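Local coordinates for endo-beta-N-acetylglucosaminidase F1 (Bacteroides thetaiotaomicron VPI-5482, PDB 6TCV), which probably hydrolyses the chitobiose core of high-mannose N-glycans, acting as a glycoside hydrolase of the endo-beta-N-acetylglucosaminidase type in a human gut bacterium, at residues 254-268 with 298-312. The protein carries 2 engineered substitutions. Sequence-based numbering, arbitrary orientation.
Sequences ITGLAQLSEQGAKDF and NPSLTNPSTAAAARL
L312 wedges between L257 and helix 262-268, a leucine packed between two neighbouring beta-alpha units, consistent with a (beta/alpha)8-type barrel. L312 CD1, placed by a chi1 of 174° that sets CG anti to the backbone N, meets the in-plane edge of the F268 ring at CD2 (3.9 Å), while L312 CD2 lies 4.0 Å from L257 CD2. Nearby, A258 CB packs on A309 CB, beside the paired loops, where A258, Q259, L260 and L301 are buried. There S305 N donates to A258 O (2.9 Å), and T302 N donates to Q259 O. S261, the N-cap of its helix, accepts from G264 N and donates through OG to P299 O (2.8 Å), tying the cap to the other loop.

The outer side is looser and ionic. The E262 carboxylate stacks over one guanidinium face of R311, planes 13° apart, with E262 OE2 3.6 Å from R311 NH1; no N-H points at it, and E315 and D340 also pair with NH1. A leucine in place of R311 would probably leave E315 and D340 without this partner and E262 relying on its weak bridge to K266. The chemistry implies that directional backbone bonds fix the loops and apolar packing holds the inner side of the helix pair, whereas the ionic pair adds a less directional attraction toward solvent.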
loop_
_atom_site.group_PDB
_atom_site.type_symbol
_atom_site.label_atom_id
_atom_site.label_comp_id
_atom_site.label_asym_id
_atom_site.label_seq_id
_atom_site.Cartn_x
_atom_site.Cartn_y
_atom_site.Cartn_z
ATOM N N ILE A 254 -0.644 -15.330 -21.840
ATOM C CA ILE A 254 -0.489 -16.494 -20.980
ATOM C C ILE A 254 -0.063 -16.174 -19.564
ATOM O O ILE A 254 -0.145 -17.044 -18.689
ATOM C CB ILE A 254 0.502 -17.531 -21.578
ATOM C CG1 ILE A 254 1.878 -16.871 -21.776
ATOM C CG2 ILE A 254 -0.104 -18.175 -22.838
ATOM C CD1 ILE A 254 2.944 -17.863 -22.246
ATOM N N THR A 255 0.377 -14.943 -19.291
ATOM C CA THR A 255 0.816 -14.569 -17.948
ATOM C C THR A 255 -0.342 -13.972 -17.132
ATOM O O THR A 255 -1.268 -13.365 -17.673
ATOM C CB THR A 255 1.991 -13.571 -17.960
ATOM O OG1 THR A 255 1.541 -12.307 -18.493
ATOM C CG2 THR A 255 3.199 -14.090 -18.694
ATOM N N GLY A 256 -0.257 -14.117 -15.817
ATOM C CA GLY A 256 -1.239 -13.536 -14.925
ATOM C C GLY A 256 -0.725 -13.567 -13.507
ATOM O O GLY A 256 0.167 -14.364 -13.161
ATOM N N LEU A 257 -1.322 -12.699 -12.679
ATOM C CA LEU A 257 -0.872 -12.502 -11.313
ATOM C C LEU A 257 -1.242 -13.638 -10.389
ATOM O O LEU A 257 -0.673 -13.709 -9.290
ATOM C CB LEU A 257 -1.441 -11.185 -10.769
ATOM C CG LEU A 257 -1.078 -9.985 -11.651
ATOM C CD1 LEU A 257 -1.884 -8.734 -11.203
ATOM C CD2 LEU A 257 0.408 -9.656 -11.581
ATOM N N ALA A 258 -2.151 -14.533 -10.787
ATOM C CA ALA A 258 -2.540 -15.693 -9.990
ATOM C C ALA A 258 -2.147 -16.983 -10.704
ATOM O O ALA A 258 -2.689 -18.052 -10.389
ATOM C CB ALA A 258 -4.045 -15.673 -9.682
ATOM N N GLN A 259 -1.181 -16.943 -11.652
ATOM C CA GLN A 259 -0.809 -18.147 -12.369
ATOM C C GLN A 259 0.688 -18.238 -12.635
ATOM O O GLN A 259 1.104 -18.831 -13.636
ATOM C CB GLN A 259 -1.600 -18.339 -13.671
ATOM C CG GLN A 259 -1.447 -17.214 -14.697
ATOM C CD GLN A 259 -2.654 -17.053 -15.612
ATOM O OE1 GLN A 259 -3.787 -17.015 -15.123
ATOM N NE2 GLN A 259 -2.450 -17.004 -16.933
ATOM N N LEU A 260 1.497 -17.670 -11.757
ATOM C CA LEU A 260 2.963 -17.820 -11.813
ATOM C C LEU A 260 3.365 -19.008 -10.959
ATOM O O LEU A 260 2.785 -19.222 -9.886
ATOM C CB LEU A 260 3.626 -16.529 -11.322
ATOM C CG LEU A 260 3.210 -15.273 -12.082
ATOM C CD1 LEU A 260 3.935 -14.076 -11.578
ATOM C CD2 LEU A 260 3.412 -15.399 -13.604
ATOM N N SER A 261 4.347 -19.779 -11.462
ATOM C CA SER A 261 4.957 -20.817 -10.665
ATOM C C SER A 261 5.683 -20.184 -9.484
ATOM O O SER A 261 5.846 -18.967 -9.409
ATOM C CB SER A 261 5.966 -21.574 -11.533
ATOM O OG SER A 261 7.004 -20.664 -11.861
ATOM N N GLU A 262 6.186 -21.010 -8.569
ATOM C CA GLU A 262 6.898 -20.447 -7.439
ATOM C C GLU A 262 8.081 -19.585 -7.902
ATOM O O GLU A 262 8.266 -18.467 -7.419
ATOM C CB GLU A 262 7.374 -21.538 -6.475
ATOM C CG GLU A 262 8.125 -20.940 -5.314
ATOM C CD GLU A 262 8.325 -21.877 -4.138
ATOM O OE1 GLU A 262 7.886 -23.040 -4.231
ATOM O OE2 GLU A 262 8.963 -21.421 -3.151
ATOM N N GLN A 263 8.928 -20.105 -8.798
ATOM C CA GLN A 263 10.061 -19.323 -9.301
ATOM C C GLN A 263 9.587 -18.127 -10.121
ATOM O O GLN A 263 10.177 -17.053 -10.067
ATOM C CB GLN A 263 11.043 -20.170 -10.075
ATOM C CG GLN A 263 12.371 -19.452 -10.334
ATOM C CD GLN A 263 13.102 -19.083 -9.033
ATOM O OE1 GLN A 263 13.301 -19.953 -8.167
ATOM N NE2 GLN A 263 13.554 -17.877 -8.907
ATOM N N GLY A 264 8.556 -18.320 -10.959
ATOM C CA GLY A 264 8.052 -17.202 -11.729
ATOM C C GLY A 264 7.552 -16.073 -10.837
ATOM O O GLY A 264 7.766 -14.897 -11.135
ATOM N N ALA A 265 6.901 -16.425 -9.726
ATOM C CA ALA A 265 6.401 -15.439 -8.773
ATOM C C ALA A 265 7.533 -14.767 -8.032
ATOM O O ALA A 265 7.488 -13.551 -7.810
ATOM C CB ALA A 265 5.469 -16.127 -7.801
ATOM N N LYS A 266 8.552 -15.522 -7.627
ATOM C CA LYS A 266 9.688 -14.887 -6.999
ATOM C C LYS A 266 10.307 -13.840 -7.920
ATOM O O LYS A 266 10.622 -12.716 -7.494
ATOM C CB LYS A 266 10.744 -15.938 -6.649
ATOM C CG LYS A 266 10.375 -16.819 -5.452
ATOM C CD LYS A 266 11.422 -17.858 -5.154
ATOM C CE LYS A 266 11.040 -18.702 -3.952
ATOM N NZ LYS A 266 11.889 -19.900 -3.813
ATOM N N ASP A 267 10.532 -14.204 -9.188
ATOM C CA ASP A 267 11.194 -13.258 -10.089
ATOM C C ASP A 267 10.304 -12.061 -10.370
ATOM O O ASP A 267 10.781 -10.929 -10.391
ATOM C CB ASP A 267 11.616 -13.937 -11.391
ATOM C CG ASP A 267 12.627 -15.017 -11.183
ATOM O OD1 ASP A 267 13.272 -15.136 -10.152
ATOM O OD2 ASP A 267 13.060 -15.580 -12.280
ATOM N N PHE A 268 9.005 -12.287 -10.597
ATOM C CA PHE A 268 8.141 -11.160 -10.915
ATOM C C PHE A 268 8.012 -10.246 -9.709
ATOM O O PHE A 268 8.054 -9.006 -9.864
ATOM C CB PHE A 268 6.776 -11.679 -11.387
ATOM C CG PHE A 268 5.883 -10.594 -11.894
ATOM C CD1 PHE A 268 6.137 -9.965 -13.110
ATOM C CD2 PHE A 268 4.836 -10.135 -11.118
ATOM C CE1 PHE A 268 5.308 -8.944 -13.530
ATOM C CE2 PHE A 268 4.046 -9.124 -11.537
ATOM C CZ PHE A 268 4.298 -8.531 -12.747
ATOM N N ASN A 298 5.274 -23.990 -19.532
ATOM C CA ASN A 298 6.207 -22.910 -19.283
ATOM C C ASN A 298 6.662 -22.879 -17.826
ATOM O O ASN A 298 5.824 -22.818 -16.924
ATOM C CB ASN A 298 5.539 -21.601 -19.642
ATOM C CG ASN A 298 6.517 -20.472 -19.712
ATOM O OD1 ASN A 298 7.155 -20.131 -18.738
ATOM N ND2 ASN A 298 6.545 -19.802 -20.870
ATOM N N PRO A 299 7.965 -22.900 -17.547
ATOM C CA PRO A 299 8.415 -22.969 -16.143
ATOM C C PRO A 299 8.063 -21.770 -15.309
ATOM O O PRO A 299 8.161 -21.860 -14.078
ATOM C CB PRO A 299 9.947 -23.138 -16.250
ATOM C CG PRO A 299 10.312 -22.586 -17.588
ATOM C CD PRO A 299 9.113 -22.926 -18.495
ATOM N N SER A 300 7.692 -20.664 -15.932
ATOM C CA SER A 300 7.304 -19.483 -15.163
ATOM C C SER A 300 5.852 -19.499 -14.698
ATOM O O SER A 300 5.463 -18.641 -13.897
ATOM C CB SER A 300 7.482 -18.224 -16.020
ATOM O OG SER A 300 8.860 -17.999 -16.338
ATOM N N LEU A 301 5.039 -20.413 -15.214
ATOM C CA LEU A 301 3.591 -20.429 -15.028
ATOM C C LEU A 301 3.116 -21.709 -14.368
ATOM O O LEU A 301 3.842 -22.712 -14.273
ATOM C CB LEU A 301 2.887 -20.306 -16.399
ATOM C CG LEU A 301 3.360 -19.135 -17.256
ATOM C CD1 LEU A 301 2.665 -19.112 -18.635
ATOM C CD2 LEU A 301 3.141 -17.804 -16.542
ATOM N N THR A 302 1.872 -21.665 -13.904
ATOM C CA THR A 302 1.205 -22.788 -13.262
ATOM C C THR A 302 -0.306 -22.624 -13.411
ATOM O O THR A 302 -0.785 -21.656 -13.982
ATOM C CB THR A 302 1.666 -22.938 -11.818
ATOM O OG1 THR A 302 1.253 -24.234 -11.345
ATOM C CG2 THR A 302 1.084 -21.901 -10.913
ATOM N N ASN A 303 -1.067 -23.615 -12.902
ATOM C CA ASN A 303 -2.525 -23.530 -12.929
ATOM C C ASN A 303 -2.975 -22.288 -12.136
ATOM O O ASN A 303 -2.397 -21.970 -11.080
ATOM C CB ASN A 303 -3.147 -24.804 -12.292
ATOM C CG ASN A 303 -2.584 -26.038 -12.924
ATOM O OD1 ASN A 303 -3.097 -26.587 -13.888
ATOM N ND2 ASN A 303 -1.650 -26.625 -12.189
ATOM N N PRO A 304 -3.917 -21.498 -12.634
ATOM C CA PRO A 304 -4.363 -20.320 -11.867
ATOM C C PRO A 304 -4.962 -20.752 -10.528
ATOM O O PRO A 304 -5.804 -21.655 -10.478
ATOM C CB PRO A 304 -5.423 -19.673 -12.763
ATOM C CG PRO A 304 -5.114 -20.253 -14.181
ATOM C CD PRO A 304 -4.609 -21.638 -13.928
ATOM N N SER A 305 -4.566 -20.084 -9.448
ATOM C CA SER A 305 -5.109 -20.421 -8.133
ATOM C C SER A 305 -4.831 -19.298 -7.136
ATOM O O SER A 305 -3.879 -18.523 -7.274
ATOM C CB SER A 305 -4.513 -21.718 -7.599
ATOM O OG SER A 305 -3.201 -21.495 -7.118
ATOM N N THR A 306 -5.645 -19.248 -6.088
ATOM C CA THR A 306 -5.361 -18.357 -4.972
ATOM C C THR A 306 -4.033 -18.699 -4.300
ATOM O O THR A 306 -3.377 -17.798 -3.786
ATOM C CB THR A 306 -6.533 -18.365 -3.982
ATOM O OG1 THR A 306 -6.825 -19.702 -3.629
ATOM C CG2 THR A 306 -7.790 -17.642 -4.583
ATOM N N ALA A 307 -3.576 -19.938 -4.349
ATOM C CA ALA A 307 -2.279 -20.257 -3.753
ATOM C C ALA A 307 -1.145 -19.624 -4.554
ATOM O O ALA A 307 -0.193 -19.079 -3.984
ATOM C CB ALA A 307 -2.050 -21.774 -3.687
ATOM N N ALA A 308 -1.260 -19.597 -5.877
ATOM C CA ALA A 308 -0.226 -18.967 -6.683
ATOM C C ALA A 308 -0.228 -17.464 -6.480
ATOM O O ALA A 308 0.833 -16.832 -6.449
ATOM C CB ALA A 308 -0.455 -19.302 -8.175
ATOM N N ALA A 309 -1.409 -16.873 -6.374
ATOM C CA ALA A 309 -1.523 -15.452 -6.079
ATOM C C ALA A 309 -0.898 -15.108 -4.735
ATOM O O ALA A 309 -0.167 -14.112 -4.600
ATOM C CB ALA A 309 -2.986 -15.027 -6.111
ATOM N N ALA A 310 -1.192 -15.913 -3.719
ATOM C CA ALA A 310 -0.620 -15.658 -2.391
ATOM C C ALA A 310 0.894 -15.755 -2.430
ATOM O O ALA A 310 1.590 -14.947 -1.805
ATOM C CB ALA A 310 -1.209 -16.638 -1.369
ATOM N N ARG A 311 1.426 -16.743 -3.146
ATOM C CA ARG A 311 2.879 -16.826 -3.307
ATOM C C ARG A 311 3.459 -15.513 -3.858
ATOM O O ARG A 311 4.453 -14.985 -3.339
ATOM C CB ARG A 311 3.247 -18.012 -4.194
ATOM C CG ARG A 311 4.743 -18.020 -4.682
ATOM C CD ARG A 311 5.720 -18.214 -3.523
ATOM N NE ARG A 311 5.523 -19.525 -2.895
ATOM C CZ ARG A 311 6.152 -19.895 -1.796
ATOM N NH1 ARG A 311 7.024 -19.123 -1.194
ATOM N NH2 ARG A 311 5.850 -21.074 -1.237
ATOM N N LEU A 312 2.828 -14.958 -4.877
ATOM C CA LEU A 312 3.303 -13.695 -5.430
ATOM C C LEU A 312 3.236 -12.582 -4.400
ATOM O O LEU A 312 4.186 -11.800 -4.249
ATOM C CB LEU A 312 2.501 -13.294 -6.698
ATOM C CG LEU A 312 2.837 -11.910 -7.259
ATOM C CD1 LEU A 312 4.311 -11.834 -7.677
ATOM C CD2 LEU A 312 1.902 -11.534 -8.402
HETATM O O HOH W 1 1.056 -15.945 -9.250
HETATM O O HOH W 2 3.156 -18.529 -7.390
#